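Local coordinates for uncharacterized protein (Pseudomonas aeruginosa, PDB 4O5P) that is a type VI secretion effector of the Tle1 family that probably attacks membranes by hydrolysing phospholipids with an alpha/beta-hydrolase-type catalytic domain, at residues 307-311 with 325-331; 227-233 with 270-276; 241-245 with 277-282; 250-254 with 264-268. All coordinates share one frame; numbering follows the deposited sequence.

Interaction 1: 307-311 with 325-331; sequences RLPDE and CSFLKRC
Glu311 grips the 325-331 loop through two successive backbone N-H groups. Its OE1 accepts from Phe327 N at 2.6 Å and its OE2 from Leu328 N at 2.7 Å, both nearly straight at 169° and 165°. Each donor comes from the syn side but tilted out of the carboxylate plane. The chain of Glu311 bends at CB-CG (chi2 -57°), which turns the carboxylate back onto the loop. A glutamate suits this place because its two oxygens can serve neighbouring amides at once, while Arg367 forms a salt bridge to OE2. A water donates to OE1 as well as to Cys325 O, extending the polar network.

Apolar packing makes up the rest. Pro309 sets CB against the edge of the Phe327 ring, 4.0 Å from CD2, and its CD rests on Leu328 CD2 at 4.2 Å. Farther along, Leu308 straddles the thiol of Cys331, with CD1 3.8 Å from SG. Proline and leucine suit this buried place because they offer apolar surface and no polar side-chain group to satisfy.

The arrangement is a carboxylate bridging consecutive amides between two loop segments that run roughly antiparallel, leading into strand 331-336 in the central sheet of the alpha/beta-hydrolase-like catalytic domain.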
loop_
_atom_site.group_PDB
_atom_site.type_symbol
_atom_site.label_atom_id
_atom_site.label_comp_id
_atom_site.label_asym_id
_atom_site.label_seq_id
_atom_site.Cartn_x
_atom_site.Cartn_y
_atom_site.Cartn_z
ATOM N N ARG A 307 10.339 -2.459 -8.740
ATOM C CA ARG A 307 10.608 -3.285 -9.909
ATOM C C ARG A 307 10.682 -4.746 -9.476
ATOM O O ARG A 307 11.449 -5.079 -8.565
ATOM C CB ARG A 307 11.952 -2.858 -10.489
ATOM C CG ARG A 307 12.264 -3.428 -11.833
ATOM C CD ARG A 307 13.760 -3.273 -12.144
ATOM N NE ARG A 307 14.087 -4.133 -13.268
ATOM C CZ ARG A 307 13.916 -3.780 -14.537
ATOM N NH1 ARG A 307 13.458 -2.560 -14.834
ATOM N NH2 ARG A 307 14.214 -4.639 -15.505
ATOM N N LEU A 308 9.887 -5.618 -10.094
ATOM C CA LEU A 308 9.876 -7.015 -9.657
ATOM C C LEU A 308 11.270 -7.631 -9.885
ATOM O O LEU A 308 12.025 -7.147 -10.735
ATOM C CB LEU A 308 8.794 -7.812 -10.384
ATOM C CG LEU A 308 7.297 -7.546 -10.172
ATOM C CD1 LEU A 308 6.511 -8.529 -11.008
ATOM C CD2 LEU A 308 6.851 -7.675 -8.729
ATOM N N PRO A 309 11.635 -8.658 -9.093
ATOM C CA PRO A 309 12.968 -9.267 -9.261
ATOM C C PRO A 309 13.205 -9.781 -10.678
ATOM O O PRO A 309 12.317 -10.420 -11.263
ATOM C CB PRO A 309 12.939 -10.453 -8.283
ATOM C CG PRO A 309 12.052 -10.000 -7.181
ATOM C CD PRO A 309 10.957 -9.160 -7.882
ATOM N N ASP A 310 14.381 -9.483 -11.223
ATOM C CA ASP A 310 14.763 -9.992 -12.531
ATOM C C ASP A 310 15.582 -11.265 -12.370
ATOM O O ASP A 310 16.485 -11.340 -11.534
ATOM C CB ASP A 310 15.556 -8.952 -13.323
ATOM C CG ASP A 310 14.677 -8.143 -14.256
ATOM O OD1 ASP A 310 13.703 -8.712 -14.807
ATOM O OD2 ASP A 310 14.964 -6.950 -14.454
ATOM N N GLU A 311 15.241 -12.264 -13.170
ATOM C CA GLU A 311 15.948 -13.528 -13.151
ATOM C C GLU A 311 17.250 -13.383 -13.930
ATOM O O GLU A 311 17.346 -12.562 -14.852
ATOM C CB GLU A 311 15.076 -14.628 -13.756
ATOM C CG GLU A 311 13.713 -14.805 -13.073
ATOM C CD GLU A 311 13.815 -15.099 -11.575
ATOM O OE1 GLU A 311 14.866 -15.607 -11.114
ATOM O OE2 GLU A 311 12.835 -14.817 -10.850
ATOM N N CYS A 325 16.381 -22.367 -11.530
ATOM C CA CYS A 325 17.263 -21.216 -11.726
ATOM C C CYS A 325 16.604 -19.924 -11.223
ATOM O O CYS A 325 17.291 -18.935 -10.958
ATOM C CB CYS A 325 17.603 -21.046 -13.212
ATOM S SG CYS A 325 18.389 -22.481 -14.036
ATOM N N SER A 326 15.275 -19.940 -11.099
ATOM C CA SER A 326 14.495 -18.707 -10.912
ATOM C C SER A 326 14.185 -18.369 -9.449
ATOM O O SER A 326 13.935 -19.252 -8.632
ATOM C CB SER A 326 13.186 -18.771 -11.716
ATOM O OG SER A 326 13.431 -19.057 -13.085
ATOM N N PHE A 327 14.202 -17.080 -9.138
ATOM C CA PHE A 327 13.850 -16.607 -7.807
ATOM C C PHE A 327 12.332 -16.412 -7.616
ATOM O O PHE A 327 11.769 -16.784 -6.573
ATOM C CB PHE A 327 14.619 -15.327 -7.497
ATOM C CG PHE A 327 14.355 -14.784 -6.128
ATOM C CD1 PHE A 327 14.814 -15.457 -5.006
ATOM C CD2 PHE A 327 13.637 -13.604 -5.963
ATOM C CE1 PHE A 327 14.569 -14.957 -3.737
ATOM C CE2 PHE A 327 13.379 -13.102 -4.692
ATOM C CZ PHE A 327 13.849 -13.772 -3.580
ATOM N N LEU A 328 11.669 -15.858 -8.631
ATOM C CA LEU A 328 10.228 -15.585 -8.557
ATOM C C LEU A 328 9.481 -16.394 -9.604
ATOM O O LEU A 328 9.725 -16.228 -10.801
ATOM C CB LEU A 328 9.954 -14.085 -8.767
ATOM C CG LEU A 328 8.493 -13.651 -8.902
ATOM C CD1 LEU A 328 7.782 -13.893 -7.587
ATOM C CD2 LEU A 328 8.398 -12.151 -9.304
ATOM N N LYS A 329 8.565 -17.254 -9.174
ATOM C CA LYS A 329 7.866 -18.158 -10.108
ATOM C C LYS A 329 6.580 -17.583 -10.708
ATOM O O LYS A 329 6.146 -18.015 -11.772
ATOM C CB LYS A 329 7.509 -19.473 -9.412
ATOM C CG LYS A 329 8.654 -20.189 -8.702
ATOM C CD LYS A 329 9.830 -20.481 -9.606
ATOM C CE LYS A 329 10.973 -21.056 -8.744
ATOM N NZ LYS A 329 12.146 -21.605 -9.517
ATOM N N ARG A 330 5.966 -16.623 -10.024
ATOM C CA ARG A 330 4.620 -16.169 -10.384
ATOM C C ARG A 330 4.234 -14.917 -9.590
ATOM O O ARG A 330 4.294 -14.910 -8.358
ATOM C CB ARG A 330 3.599 -17.277 -10.101
ATOM C CG ARG A 330 2.136 -16.906 -10.406
ATOM C CD ARG A 330 1.904 -16.715 -11.905
ATOM N NE ARG A 330 0.491 -16.507 -12.215
ATOM C CZ ARG A 330 0.055 -15.993 -13.363
ATOM N NH1 ARG A 330 0.924 -15.610 -14.288
ATOM N NH2 ARG A 330 -1.241 -15.844 -13.579
ATOM N N CYS A 331 3.824 -13.868 -10.300
ATOM C CA CYS A 331 3.287 -12.681 -9.647
ATOM C C CYS A 331 1.986 -12.226 -10.299
ATOM O O CYS A 331 1.914 -12.069 -11.522
ATOM C CB CYS A 331 4.298 -11.533 -9.658
ATOM S SG CYS A 331 3.673 -9.996 -8.884
HETATM O O HOH W 1 17.801 -15.755 -11.574
#

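Interaction 2: 227-233 with 270-276; sequences LAMRLYI and LPISIEF
Met229 and Ile272 face each other in a parallel pair of strands whose backbones are tightly laced. Met229 N donates to Pro271 O at 2.8 Å, Ser273 N returns a bond to Met229 O, and Leu231 N reaches Ser273 O. Beyond Leu231 the register slips by one residue at a beta bulge. There Leu231 O receives two weak bonds, from Glu275 N and Phe276 N, before Ile233 N restores a good one to Phe276 O at 2.9 Å.

The closely packed face carries selenomethionine Met229, Leu231, Ile272 and Ile274. Leu231 CB lies 4.0 Å from Ile274 CG1, branched aliphatic chains suiting a buried sheet face. The other face, with Arg230, Ser273 and Tyr232, is more polar; Arg230 and the bulge residue Glu275 beside it are partly exposed. Arg230, folded at chi2 (-63°), brings NH1 to Ser273 OG at 2.9 Å, tilted slightly from the guanidinium plane. Glu275 OE2 stands 4.1 Å from Arg230 NH1, well out of that plane, so its attraction is one of charge alone. Tyr232 lies alongside Glu275, with its CE2 3.4 Å from Glu275 CB, and its OH bonds to His66.

Strand 62-71 flanks 225-236 on its other edge, helix 238-254 lies over Leu231, Ile233 and Ile274, Phe267 meets Met229, and Asp37 of helix 36-43 pairs with Arg230.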
loop_
_atom_site.group_PDB
_atom_site.type_symbol
_atom_site.label_atom_id
_atom_site.label_comp_id
_atom_site.label_asym_id
_atom_site.label_seq_id
_atom_site.Cartn_x
_atom_site.Cartn_y
_atom_site.Cartn_z
ATOM N N LEU A 227 14.607 -29.738 2.877
ATOM C CA LEU A 227 14.917 -29.654 1.456
ATOM C C LEU A 227 14.991 -28.250 0.874
ATOM O O LEU A 227 15.906 -27.942 0.103
ATOM C CB LEU A 227 13.896 -30.455 0.657
ATOM C CG LEU A 227 13.992 -31.968 0.801
ATOM C CD1 LEU A 227 12.910 -32.637 -0.012
ATOM C CD2 LEU A 227 15.369 -32.432 0.357
ATOM N N ALA A 228 14.007 -27.413 1.193
ATOM C CA ALA A 228 13.921 -26.104 0.554
ATOM C C ALA A 228 13.005 -25.179 1.312
ATOM O O ALA A 228 12.331 -25.580 2.271
ATOM C CB ALA A 228 13.424 -26.230 -0.900
HETATM N N MSE A 229 12.981 -23.936 0.847
HETATM C CA MSE A 229 12.077 -22.940 1.368
HETATM C C MSE A 229 11.309 -22.310 0.233
HETATM O O MSE A 229 11.896 -21.760 -0.690
HETATM C CB MSE A 229 12.851 -21.888 2.139
HETATM C CG MSE A 229 13.309 -22.464 3.446
HETATM SE SE MSE A 229 14.083 -21.289 4.691
HETATM C CE MSE A 229 12.982 -19.652 4.469
ATOM N N ARG A 230 9.987 -22.399 0.328
ATOM C CA ARG A 230 9.090 -21.985 -0.736
ATOM C C ARG A 230 8.123 -20.962 -0.163
ATOM O O ARG A 230 7.440 -21.245 0.829
ATOM C CB ARG A 230 8.334 -23.202 -1.254
ATOM C CG ARG A 230 9.240 -24.356 -1.660
ATOM C CD ARG A 230 10.131 -23.947 -2.801
ATOM N NE ARG A 230 11.066 -24.996 -3.216
ATOM C CZ ARG A 230 12.130 -24.770 -3.983
ATOM N NH1 ARG A 230 12.388 -23.540 -4.420
ATOM N NH2 ARG A 230 12.932 -25.768 -4.320
ATOM N N LEU A 231 8.073 -19.776 -0.777
ATOM C CA LEU A 231 7.353 -18.639 -0.192
ATOM C C LEU A 231 6.098 -18.268 -0.984
ATOM O O LEU A 231 6.104 -18.273 -2.206
ATOM C CB LEU A 231 8.252 -17.403 -0.100
ATOM C CG LEU A 231 9.495 -17.444 0.796
ATOM C CD1 LEU A 231 9.992 -16.059 1.095
ATOM C CD2 LEU A 231 9.212 -18.164 2.072
ATOM N N TYR A 232 5.030 -17.953 -0.262
ATOM C CA TYR A 232 3.782 -17.460 -0.828
ATOM C C TYR A 232 3.518 -16.153 -0.093
ATOM O O TYR A 232 3.414 -16.136 1.141
ATOM C CB TYR A 232 2.664 -18.491 -0.621
ATOM C CG TYR A 232 3.156 -19.880 -0.964
ATOM C CD1 TYR A 232 3.843 -20.642 -0.021
ATOM C CD2 TYR A 232 2.993 -20.404 -2.240
ATOM C CE1 TYR A 232 4.331 -21.890 -0.331
ATOM C CE2 TYR A 232 3.486 -21.664 -2.558
ATOM C CZ TYR A 232 4.145 -22.395 -1.598
ATOM O OH TYR A 232 4.640 -23.646 -1.896
ATOM N N ILE A 233 3.461 -15.055 -0.848
ATOM C CA ILE A 233 3.496 -13.708 -0.264
ATOM C C ILE A 233 2.311 -12.899 -0.788
ATOM O O ILE A 233 2.124 -12.815 -1.997
ATOM C CB ILE A 233 4.791 -12.948 -0.681
ATOM C CG1 ILE A 233 6.059 -13.794 -0.448
ATOM C CG2 ILE A 233 4.891 -11.602 0.033
ATOM C CD1 ILE A 233 6.482 -13.928 0.990
ATOM N N LEU A 270 19.869 -23.664 1.997
ATOM C CA LEU A 270 18.645 -24.219 1.429
ATOM C C LEU A 270 18.187 -23.423 0.214
ATOM O O LEU A 270 18.138 -22.188 0.271
ATOM C CB LEU A 270 17.524 -24.173 2.468
ATOM C CG LEU A 270 17.554 -25.028 3.731
ATOM C CD1 LEU A 270 16.398 -24.620 4.636
ATOM C CD2 LEU A 270 17.473 -26.516 3.395
ATOM N N PRO A 271 17.827 -24.123 -0.877
ATOM C CA PRO A 271 17.205 -23.448 -2.022
ATOM C C PRO A 271 16.000 -22.668 -1.537
ATOM O O PRO A 271 15.274 -23.166 -0.659
ATOM C CB PRO A 271 16.729 -24.616 -2.902
ATOM C CG PRO A 271 17.637 -25.748 -2.554
ATOM C CD PRO A 271 17.947 -25.581 -1.086
ATOM N N ILE A 272 15.796 -21.470 -2.084
ATOM C CA ILE A 272 14.660 -20.636 -1.707
ATOM C C ILE A 272 14.055 -19.998 -2.939
ATOM O O ILE A 272 14.766 -19.548 -3.851
ATOM C CB ILE A 272 15.063 -19.535 -0.677
ATOM C CG1 ILE A 272 13.831 -18.771 -0.170
ATOM C CG2 ILE A 272 16.126 -18.588 -1.259
ATOM C CD1 ILE A 272 14.158 -17.807 0.974
ATOM N N SER A 273 12.728 -19.952 -2.971
ATOM C CA SER A 273 12.033 -19.294 -4.068
ATOM C C SER A 273 10.739 -18.668 -3.569
ATOM O O SER A 273 10.154 -19.141 -2.606
ATOM C CB SER A 273 11.718 -20.326 -5.144
ATOM O OG SER A 273 10.720 -21.226 -4.687
ATOM N N ILE A 274 10.307 -17.596 -4.225
ATOM C CA ILE A 274 8.948 -17.099 -4.045
ATOM C C ILE A 274 8.070 -17.783 -5.099
ATOM O O ILE A 274 8.088 -17.412 -6.264
ATOM C CB ILE A 274 8.871 -15.556 -4.163
ATOM C CG1 ILE A 274 9.591 -14.893 -2.978
ATOM C CG2 ILE A 274 7.406 -15.098 -4.218
ATOM C CD1 ILE A 274 9.694 -13.355 -3.063
ATOM N N GLU A 275 7.338 -18.810 -4.687
ATOM C CA GLU A 275 6.441 -19.554 -5.574
ATOM C C GLU A 275 5.290 -18.674 -6.066
ATOM O O GLU A 275 4.768 -18.888 -7.172
ATOM C CB GLU A 275 5.853 -20.746 -4.823
ATOM C CG GLU A 275 6.860 -21.817 -4.418
ATOM C CD GLU A 275 7.568 -22.406 -5.609
ATOM O OE1 GLU A 275 6.896 -23.058 -6.435
ATOM O OE2 GLU A 275 8.797 -22.188 -5.740
ATOM N N PHE A 276 4.891 -17.694 -5.247
ATOM C CA PHE A 276 3.766 -16.825 -5.613
ATOM C C PHE A 276 3.809 -15.466 -4.897
ATOM O O PHE A 276 3.936 -15.398 -3.680
ATOM C CB PHE A 276 2.433 -17.526 -5.315
ATOM C CG PHE A 276 1.213 -16.750 -5.778
ATOM C CD1 PHE A 276 0.743 -16.883 -7.086
ATOM C CD2 PHE A 276 0.549 -15.887 -4.912
ATOM C CE1 PHE A 276 -0.379 -16.164 -7.520
ATOM C CE2 PHE A 276 -0.561 -15.165 -5.330
ATOM C CZ PHE A 276 -1.030 -15.305 -6.632
#

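Interaction 3: 241-245 with 277-282; sequences AEARA and LGLFDT
A helix packed on a sheet strand, as in the alpha/beta-hydrolase core, underlies this contact: helix 238-254, which follows a probable nucleophile elbow, runs over strand 270-280. The axes of segments 241-245 and 277-280 are 9.1 Å apart, with directions 150° apart. Such closeness favours alanine on the helix. Ala243 presses its single methyl between two leucines, with CB 3.9 Å from Leu279 CD2 and 4.0 Å from Leu277 CD1. Ala241 likewise meets the methyl of Thr282, CB to CG2 being 4.1 Å.

Arg244 supplies the polar end. Its CG and CD slide obliquely across Leu279 CD1, the nearer approach being CD at 3.6 Å. A bend at chi3 (69°) then swings the guanidinium toward the loop beyond the strand. There NH1 gives a weak, bent hydrogen bond to Thr282 OG1 (2.8 Å, 142°), which lies at the edge of the group. NH1 also donates to Asp347 O, while NE and NH2 bond to Met306 O and Ser348 O.

The buried arginine can probably spread its charge over these carbonyl and hydroxyl oxygens. This probably helps to tie the turn holding Asp281, which bonds to His379 and Arg685 and is the probable acid of a Ser-His-Asp triad, to the helix after the elbow.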
loop_
_atom_site.group_PDB
_atom_site.type_symbol
_atom_site.label_atom_id
_atom_site.label_comp_id
_atom_site.label_asym_id
_atom_site.label_seq_id
_atom_site.Cartn_x
_atom_site.Cartn_y
_atom_site.Cartn_z
ATOM N N ALA A 241 3.610 -2.732 -1.600
ATOM C CA ALA A 241 4.927 -2.100 -1.728
ATOM C C ALA A 241 5.963 -2.833 -0.878
ATOM O O ALA A 241 7.088 -3.109 -1.340
ATOM C CB ALA A 241 4.864 -0.631 -1.338
ATOM N N GLU A 242 5.583 -3.132 0.369
ATOM C CA GLU A 242 6.445 -3.861 1.283
ATOM C C GLU A 242 6.773 -5.241 0.746
ATOM O O GLU A 242 7.894 -5.694 0.882
ATOM C CB GLU A 242 5.802 -3.997 2.657
ATOM C CG GLU A 242 5.776 -2.711 3.492
ATOM C CD GLU A 242 4.608 -2.724 4.437
ATOM O OE1 GLU A 242 4.267 -3.827 4.912
ATOM O OE2 GLU A 242 4.009 -1.657 4.690
ATOM N N ALA A 243 5.799 -5.919 0.152
ATOM C CA ALA A 243 6.062 -7.254 -0.409
ATOM C C ALA A 243 7.084 -7.180 -1.529
ATOM O O ALA A 243 7.960 -8.048 -1.655
ATOM C CB ALA A 243 4.801 -7.888 -0.900
ATOM N N ARG A 244 6.972 -6.156 -2.353
ATOM C CA ARG A 244 7.887 -6.019 -3.484
ATOM C C ARG A 244 9.309 -5.706 -3.032
ATOM O O ARG A 244 10.285 -6.318 -3.507
ATOM C CB ARG A 244 7.328 -4.978 -4.464
ATOM C CG ARG A 244 6.014 -5.479 -5.069
ATOM C CD ARG A 244 5.197 -4.396 -5.787
ATOM N NE ARG A 244 5.804 -3.923 -7.032
ATOM C CZ ARG A 244 5.134 -3.243 -7.953
ATOM N NH1 ARG A 244 3.845 -3.004 -7.768
ATOM N NH2 ARG A 244 5.737 -2.810 -9.057
ATOM N N ALA A 245 9.427 -4.778 -2.084
ATOM C CA ALA A 245 10.735 -4.510 -1.496
ATOM C C ALA A 245 11.282 -5.762 -0.803
ATOM O O ALA A 245 12.450 -6.093 -0.953
ATOM C CB ALA A 245 10.657 -3.325 -0.528
ATOM N N LEU A 277 3.702 -14.391 -5.671
ATOM C CA LEU A 277 3.637 -13.049 -5.118
ATOM C C LEU A 277 2.299 -12.438 -5.565
ATOM O O LEU A 277 2.087 -12.185 -6.759
ATOM C CB LEU A 277 4.822 -12.224 -5.635
ATOM C CG LEU A 277 5.009 -10.776 -5.189
ATOM C CD1 LEU A 277 5.268 -10.715 -3.674
ATOM C CD2 LEU A 277 6.168 -10.177 -5.976
ATOM N N GLY A 278 1.376 -12.263 -4.626
ATOM C CA GLY A 278 0.052 -11.751 -4.967
ATOM C C GLY A 278 -0.158 -10.355 -4.414
ATOM O O GLY A 278 -0.122 -10.154 -3.200
ATOM N N LEU A 279 -0.411 -9.398 -5.304
ATOM C CA LEU A 279 -0.465 -7.992 -4.929
ATOM C C LEU A 279 -1.786 -7.312 -5.307
ATOM O O LEU A 279 -2.309 -7.487 -6.413
ATOM C CB LEU A 279 0.682 -7.234 -5.585
ATOM C CG LEU A 279 2.066 -7.860 -5.514
ATOM C CD1 LEU A 279 2.982 -7.104 -6.466
ATOM C CD2 LEU A 279 2.581 -7.839 -4.086
ATOM N N PHE A 280 -2.330 -6.544 -4.370
ATOM C CA PHE A 280 -3.528 -5.762 -4.626
ATOM C C PHE A 280 -3.109 -4.296 -4.639
ATOM O O PHE A 280 -2.678 -3.783 -3.592
ATOM C CB PHE A 280 -4.547 -5.945 -3.491
ATOM C CG PHE A 280 -5.082 -7.348 -3.337
ATOM C CD1 PHE A 280 -6.254 -7.729 -3.990
ATOM C CD2 PHE A 280 -4.458 -8.264 -2.498
ATOM C CE1 PHE A 280 -6.779 -8.997 -3.834
ATOM C CE2 PHE A 280 -4.982 -9.545 -2.330
ATOM C CZ PHE A 280 -6.143 -9.917 -3.002
ATOM N N ASP A 281 -3.190 -3.650 -5.807
ATOM C CA ASP A 281 -3.100 -2.174 -5.923
ATOM C C ASP A 281 -1.953 -1.562 -5.142
ATOM O O ASP A 281 -2.188 -0.890 -4.143
ATOM C CB ASP A 281 -4.419 -1.528 -5.466
ATOM C CG ASP A 281 -4.716 -0.229 -6.175
ATOM O OD1 ASP A 281 -4.642 -0.203 -7.418
ATOM O OD2 ASP A 281 -5.031 0.779 -5.502
ATOM N N THR A 282 -0.717 -1.806 -5.596
ATOM C CA THR A 282 0.485 -1.337 -4.913
ATOM C C THR A 282 0.543 0.180 -4.767
ATOM O O THR A 282 0.427 0.895 -5.761
ATOM C CB THR A 282 1.740 -1.724 -5.696
ATOM O OG1 THR A 282 1.760 -3.137 -5.892
ATOM C CG2 THR A 282 3.002 -1.283 -4.955
#

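Interaction 4: 250-254 with 264-268; sequences LQELT and EYRFA
Thr254 closes helix 238-254 where the returning chain, through the short strand 266-267, lies against it in the helix-to-strand connection of an alpha/beta fold. From its CB the side chain is wedged against the strand, since CB sits 3.1 Å from Arg266 O. The OG1 branch, held between backbone N and carbonyl carbon (chi1 59°), turns back to donate to Leu250 O at 2.8 Å. Thr254 OG1 also lies at the edge of the Tyr265 ring, near its plane. The CG2 branch goes the other way and touches the edge of Phe267, 4.0 Å from CD2. Threonine suits the place by offering a hydroxyl to a carbonyl of the last helical turn and a methyl to an aromatic ring.

Gln251, its chain extended, crosses Tyr265 at a slant. Its CG approaches CE2 at 3.5 Å, and the amide, turned 35° from the ring plane, gives a weak bond from NE2 to Tyr265 OH at 3.3 Å; NE2 also donates to Asp310 O. Phe267 also packs against Leu153 and Leu157 of helix 139-162.

The backbone join is a single bond: Arg266 N donates to Thr254 O at 2.9 Å and 168°, the donor standing off the carbonyl plane.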
loop_
_atom_site.group_PDB
_atom_site.type_symbol
_atom_site.label_atom_id
_atom_site.label_comp_id
_atom_site.label_asym_id
_atom_site.label_seq_id
_atom_site.Cartn_x
_atom_site.Cartn_y
_atom_site.Cartn_z
ATOM N N LEU A 250 15.224 -9.895 -0.328
ATOM C CA LEU A 250 15.429 -11.312 -0.108
ATOM C C LEU A 250 16.330 -11.852 -1.214
ATOM O O LEU A 250 17.260 -12.634 -0.955
ATOM C CB LEU A 250 14.098 -12.045 -0.057
ATOM C CG LEU A 250 14.169 -13.562 0.115
ATOM C CD1 LEU A 250 14.915 -13.929 1.404
ATOM C CD2 LEU A 250 12.767 -14.139 0.122
ATOM N N GLN A 251 16.067 -11.414 -2.441
ATOM C CA GLN A 251 16.879 -11.854 -3.567
ATOM C C GLN A 251 18.326 -11.435 -3.379
ATOM O O GLN A 251 19.241 -12.240 -3.592
ATOM C CB GLN A 251 16.355 -11.296 -4.884
ATOM C CG GLN A 251 17.077 -11.864 -6.080
ATOM C CD GLN A 251 16.689 -11.189 -7.376
ATOM O OE1 GLN A 251 16.306 -10.010 -7.395
ATOM N NE2 GLN A 251 16.791 -11.931 -8.477
ATOM N N GLU A 252 18.516 -10.180 -2.980
ATOM C CA GLU A 252 19.830 -9.641 -2.663
ATOM C C GLU A 252 20.529 -10.479 -1.579
ATOM O O GLU A 252 21.724 -10.774 -1.684
ATOM C CB GLU A 252 19.694 -8.164 -2.230
ATOM C CG GLU A 252 20.222 -7.867 -0.823
ATOM C CD GLU A 252 19.460 -6.753 -0.087
ATOM O OE1 GLU A 252 19.250 -5.657 -0.690
ATOM O OE2 GLU A 252 19.092 -6.981 1.103
ATOM N N LEU A 253 19.779 -10.869 -0.546
ATOM C CA LEU A 253 20.352 -11.632 0.567
ATOM C C LEU A 253 20.732 -13.077 0.231
ATOM O O LEU A 253 21.637 -13.656 0.850
ATOM C CB LEU A 253 19.367 -11.667 1.726
ATOM C CG LEU A 253 19.472 -10.518 2.718
ATOM C CD1 LEU A 253 18.183 -10.392 3.513
ATOM C CD2 LEU A 253 20.649 -10.764 3.644
ATOM N N THR A 254 20.027 -13.668 -0.726
ATOM C CA THR A 254 20.138 -15.105 -0.944
ATOM C C THR A 254 20.809 -15.484 -2.262
ATOM O O THR A 254 21.156 -16.654 -2.480
ATOM C CB THR A 254 18.748 -15.752 -0.879
ATOM O OG1 THR A 254 17.907 -15.157 -1.870
ATOM C CG2 THR A 254 18.132 -15.555 0.510
ATOM N N GLU A 264 22.196 -19.333 -8.260
ATOM C CA GLU A 264 21.067 -19.845 -7.480
ATOM C C GLU A 264 20.726 -18.955 -6.279
ATOM O O GLU A 264 21.412 -17.972 -5.992
ATOM C CB GLU A 264 21.292 -21.299 -7.027
ATOM C CG GLU A 264 22.718 -21.808 -7.194
ATOM C CD GLU A 264 22.859 -23.295 -6.902
ATOM O OE1 GLU A 264 21.832 -24.016 -6.838
ATOM O OE2 GLU A 264 24.011 -23.744 -6.733
ATOM N N TYR A 265 19.654 -19.308 -5.584
ATOM C CA TYR A 265 19.270 -18.573 -4.406
ATOM C C TYR A 265 19.185 -19.533 -3.229
ATOM O O TYR A 265 18.520 -20.573 -3.292
ATOM C CB TYR A 265 17.956 -17.823 -4.673
ATOM C CG TYR A 265 18.053 -16.983 -5.929
ATOM C CD1 TYR A 265 17.752 -17.525 -7.174
ATOM C CD2 TYR A 265 18.476 -15.662 -5.875
ATOM C CE1 TYR A 265 17.859 -16.778 -8.336
ATOM C CE2 TYR A 265 18.582 -14.898 -7.037
ATOM C CZ TYR A 265 18.269 -15.469 -8.264
ATOM O OH TYR A 265 18.369 -14.729 -9.426
ATOM N N ARG A 266 19.911 -19.200 -2.169
ATOM C CA ARG A 266 19.961 -20.052 -0.998
ATOM C C ARG A 266 19.855 -19.242 0.276
ATOM O O ARG A 266 20.325 -18.103 0.340
ATOM C CB ARG A 266 21.222 -20.930 -1.004
ATOM C CG ARG A 266 21.090 -22.095 -1.982
ATOM C CD ARG A 266 22.359 -22.877 -2.188
ATOM N NE ARG A 266 22.173 -23.825 -3.284
ATOM C CZ ARG A 266 21.748 -25.081 -3.146
ATOM N NH1 ARG A 266 21.461 -25.573 -1.947
ATOM N NH2 ARG A 266 21.612 -25.852 -4.214
ATOM N N PHE A 267 19.211 -19.853 1.266
ATOM C CA PHE A 267 18.918 -19.251 2.551
ATOM C C PHE A 267 19.436 -20.258 3.566
ATOM O O PHE A 267 18.803 -21.301 3.807
ATOM C CB PHE A 267 17.404 -19.085 2.695
ATOM C CG PHE A 267 16.971 -18.409 3.963
ATOM C CD1 PHE A 267 16.711 -19.150 5.104
ATOM C CD2 PHE A 267 16.785 -17.024 4.001
ATOM C CE1 PHE A 267 16.286 -18.536 6.274
ATOM C CE2 PHE A 267 16.361 -16.399 5.165
ATOM C CZ PHE A 267 16.109 -17.162 6.309
ATOM N N ALA A 268 20.597 -19.956 4.140
ATOM C CA ALA A 268 21.285 -20.893 5.029
ATOM C C ALA A 268 21.526 -22.258 4.351
ATOM O O ALA A 268 21.347 -23.316 4.957
ATOM C CB ALA A 268 20.504 -21.047 6.332
#

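In the fold
Strand 225-236, helix 238-254, strand 266-267 and strand 270-280 follow one another along the chain, and interactions 2, 3 and 4 are built on them. Interactions 2 and 3 share strand 270-280, and their segments alternate along the sequence. Interaction 4 is nested inside the loops that both of these close, while interaction 1 comes later, in the loop that leads into strand 331-336. Interactions 2 and 4 have centres about 10 Å apart; the centre of interaction 1 lies about 12 to 13 Å from those of the others, and it touches all three. Interactions 3 and 4 use the same helix but do not touch. Together the four contacts join helix, sheet and loops into one core, with interaction 3 nearest the probable catalytic site.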